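Local coordinates for silicatein alpha (Tethya aurantium, PDB 6ZQ3), which probably directs silica deposition in sponge spicules and belongs to the papain family of cysteine proteases, at residues C23-S26 with Y27-S30. Numbering follows the deposited sequence.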
ATOM      1  N   CYS A  23       1.677 -12.163 -10.007  1.00 62.21           N
ATOM      2  CA  CYS A  23       0.369 -11.489 -10.104  1.00 64.74           C
ATOM      3  C   CYS A  23       0.510  -9.966  -9.946  1.00 62.43           C
ATOM      4  O   CYS A  23       1.092  -9.496  -8.975  1.00 69.80           O
ATOM      5  CB  CYS A  23      -0.582 -12.071  -9.047  1.00 67.04           C
ATOM      6  SG  CYS A  23      -2.125 -11.175  -8.767  1.00 74.20           S
ATOM      7  N   GLY A  24      -0.028  -9.203 -10.899  1.00 57.11           N
ATOM      8  CA  GLY A  24       0.184  -7.753 -10.968  1.00 54.09           C
ATOM      9  C   GLY A  24      -0.779  -6.959 -10.105  1.00 54.39           C
ATOM     10  O   GLY A  24      -1.466  -6.077 -10.607  1.00 61.87           O
ATOM     11  N   ALA A  25      -0.788  -7.250  -8.807  1.00 51.56           N
ATOM     12  CA  ALA A  25      -1.795  -6.768  -7.856  1.00 50.69           C
ATOM     13  C   ALA A  25      -1.228  -5.870  -6.747  1.00 49.86           C
ATOM     14  O   ALA A  25      -1.668  -5.947  -5.598  1.00 55.94           O
ATOM     15  CB  ALA A  25      -2.475  -7.968  -7.206  1.00 50.82           C
ATOM     16  N   SER A  26      -0.265  -5.020  -7.058  1.00 45.57           N
ATOM     17  CA  SER A  26       0.229  -4.077  -6.051  1.00 46.29           C
ATOM     18  C   SER A  26      -0.889  -3.207  -5.475  1.00 39.98           C
ATOM     19  O   SER A  26      -0.944  -2.972  -4.265  1.00 35.35           O
ATOM     20  CB  SER A  26       1.368  -3.192  -6.592  1.00 47.19           C
ATOM     21  OG  SER A  26       1.036  -2.587  -7.824  1.00 46.90           O
ATOM     22  N   TYR A  27      -1.809  -2.774  -6.319  1.00 41.50           N
ATOM     23  CA  TYR A  27      -2.978  -2.032  -5.810  1.00 42.58           C
ATOM     24  C   TYR A  27      -3.539  -2.680  -4.537  1.00 38.54           C
ATOM     25  O   TYR A  27      -3.758  -1.993  -3.540  1.00 42.29           O
ATOM     26  CB  TYR A  27      -4.058  -1.838  -6.882  1.00 43.47           C
ATOM     27  CG  TYR A  27      -4.816  -3.082  -7.279  1.00 46.47           C
ATOM     28  CD1 TYR A  27      -4.343  -3.918  -8.280  1.00 47.23           C
ATOM     29  CD2 TYR A  27      -6.041  -3.402  -6.685  1.00 46.84           C
ATOM     30  CE1 TYR A  27      -5.051  -5.048  -8.656  1.00 47.93           C
ATOM     31  CE2 TYR A  27      -6.739  -4.534  -7.043  1.00 46.59           C
ATOM     32  CZ  TYR A  27      -6.243  -5.353  -8.035  1.00 45.00           C
ATOM     33  OH  TYR A  27      -6.934  -6.480  -8.410  1.00 47.24           O
ATOM     34  N   ALA A  28      -3.692  -3.996  -4.550  1.00 36.01           N
ATOM     35  CA  ALA A  28      -4.296  -4.713  -3.431  1.00 36.89           C
ATOM     36  C   ALA A  28      -3.415  -4.744  -2.240  1.00 38.77           C
ATOM     37  O   ALA A  28      -3.899  -4.630  -1.125  1.00 44.16           O
ATOM     38  CB  ALA A  28      -4.595  -6.160  -3.823  1.00 37.90           C
ATOM     39  N   PHE A  29      -2.124  -4.999  -2.471  1.00 39.23           N
ATOM     40  CA  PHE A  29      -1.185  -5.151  -1.380  1.00 36.61           C
ATOM     41  C   PHE A  29      -1.033  -3.800  -0.760  1.00 36.17           C
ATOM     42  O   PHE A  29      -1.034  -3.680   0.438  1.00 35.20           O
ATOM     43  CB  PHE A  29       0.159  -5.700  -1.854  1.00 37.44           C
ATOM     44  CG  PHE A  29       0.180  -7.205  -2.024  1.00 36.62           C
ATOM     45  CD1 PHE A  29      -0.185  -7.783  -3.220  1.00 36.31           C
ATOM     46  CD2 PHE A  29       0.554  -8.023  -0.985  1.00 36.06           C
ATOM     47  CE1 PHE A  29      -0.165  -9.146  -3.390  1.00 35.96           C
ATOM     48  CE2 PHE A  29       0.556  -9.392  -1.130  1.00 38.46           C
ATOM     49  CZ  PHE A  29       0.200  -9.959  -2.345  1.00 37.29           C
ATOM     50  N   SER A  30      -0.918  -2.781  -1.594  1.00 36.31           N
ATOM     51  CA  SER A  30      -0.816  -1.409  -1.114  1.00 39.34           C
ATOM     52  C   SER A  30      -2.060  -0.935  -0.313  1.00 45.54           C
ATOM     53  O   SER A  30      -1.917  -0.252   0.714  1.00 47.68           O
ATOM     54  CB  SER A  30      -0.612  -0.482  -2.298  1.00 38.97           C
ATOM     55  OG  SER A  30      -0.749   0.855  -1.881  1.00 47.61           O
TER
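Ala25 O accepts the first helical bond, from Phe29 N at 3.3 Å, and Ser26 O the next, from Ser30 N at 2.7 Å. A second, weak bond reaches Ala25 O from Ala28 N. Just upstream, an inverse gamma turn centred on Gly24 brings the chain into the N-cap at Ala25, whose methyl group has no acceptor to offer the first N-H groups of the helix. The Phe29 ring also meets this residue, with Ala25 O at its edge, in the ring plane, 3.4 Å from Phe29 CD1; beyond these segments it packs edge-to-face with Phe92. On the Tyr27 side, CG sits between the backbone N and the carbonyl carbon (chi1 71°), which turns the ring back along the incoming chain. Tyr27 CE1 comes to 3.8 Å from Ala25 CA and 4.2 Å from Ala25 CB, while Gly24 O lies at the ring edge and the Ala28 methyl lies over one face, toward its rim.

This is the start of the long helix 26-43 of the papain fold, in the sequence that corresponds to the CGSCWAF motif of papain. Ser26 stands where papain has its nucleophilic cysteine and Tyr27 where it has tryptophan. The Ser26 side chain leans toward strand 165-173, touching His165, with OG weakly bonded to Ala166 N. Tyr27 OH donates a hydrogen bond to Gly65 O, beside Cys66, the disulfide partner of Cys23, so hydroxyl and disulfide tie the same neighbouring loop to this turn. With an alanine here instead of Tyr27, Gly65 O would probably lose this donor and a gap would open beside Ala25 and Ala28. One turn on, Ser30 CB lies 3.2 Å from Ser26 O, and its OG, anti to the backbone N (chi1 170°), is hydrogen-bonded to Met167 O.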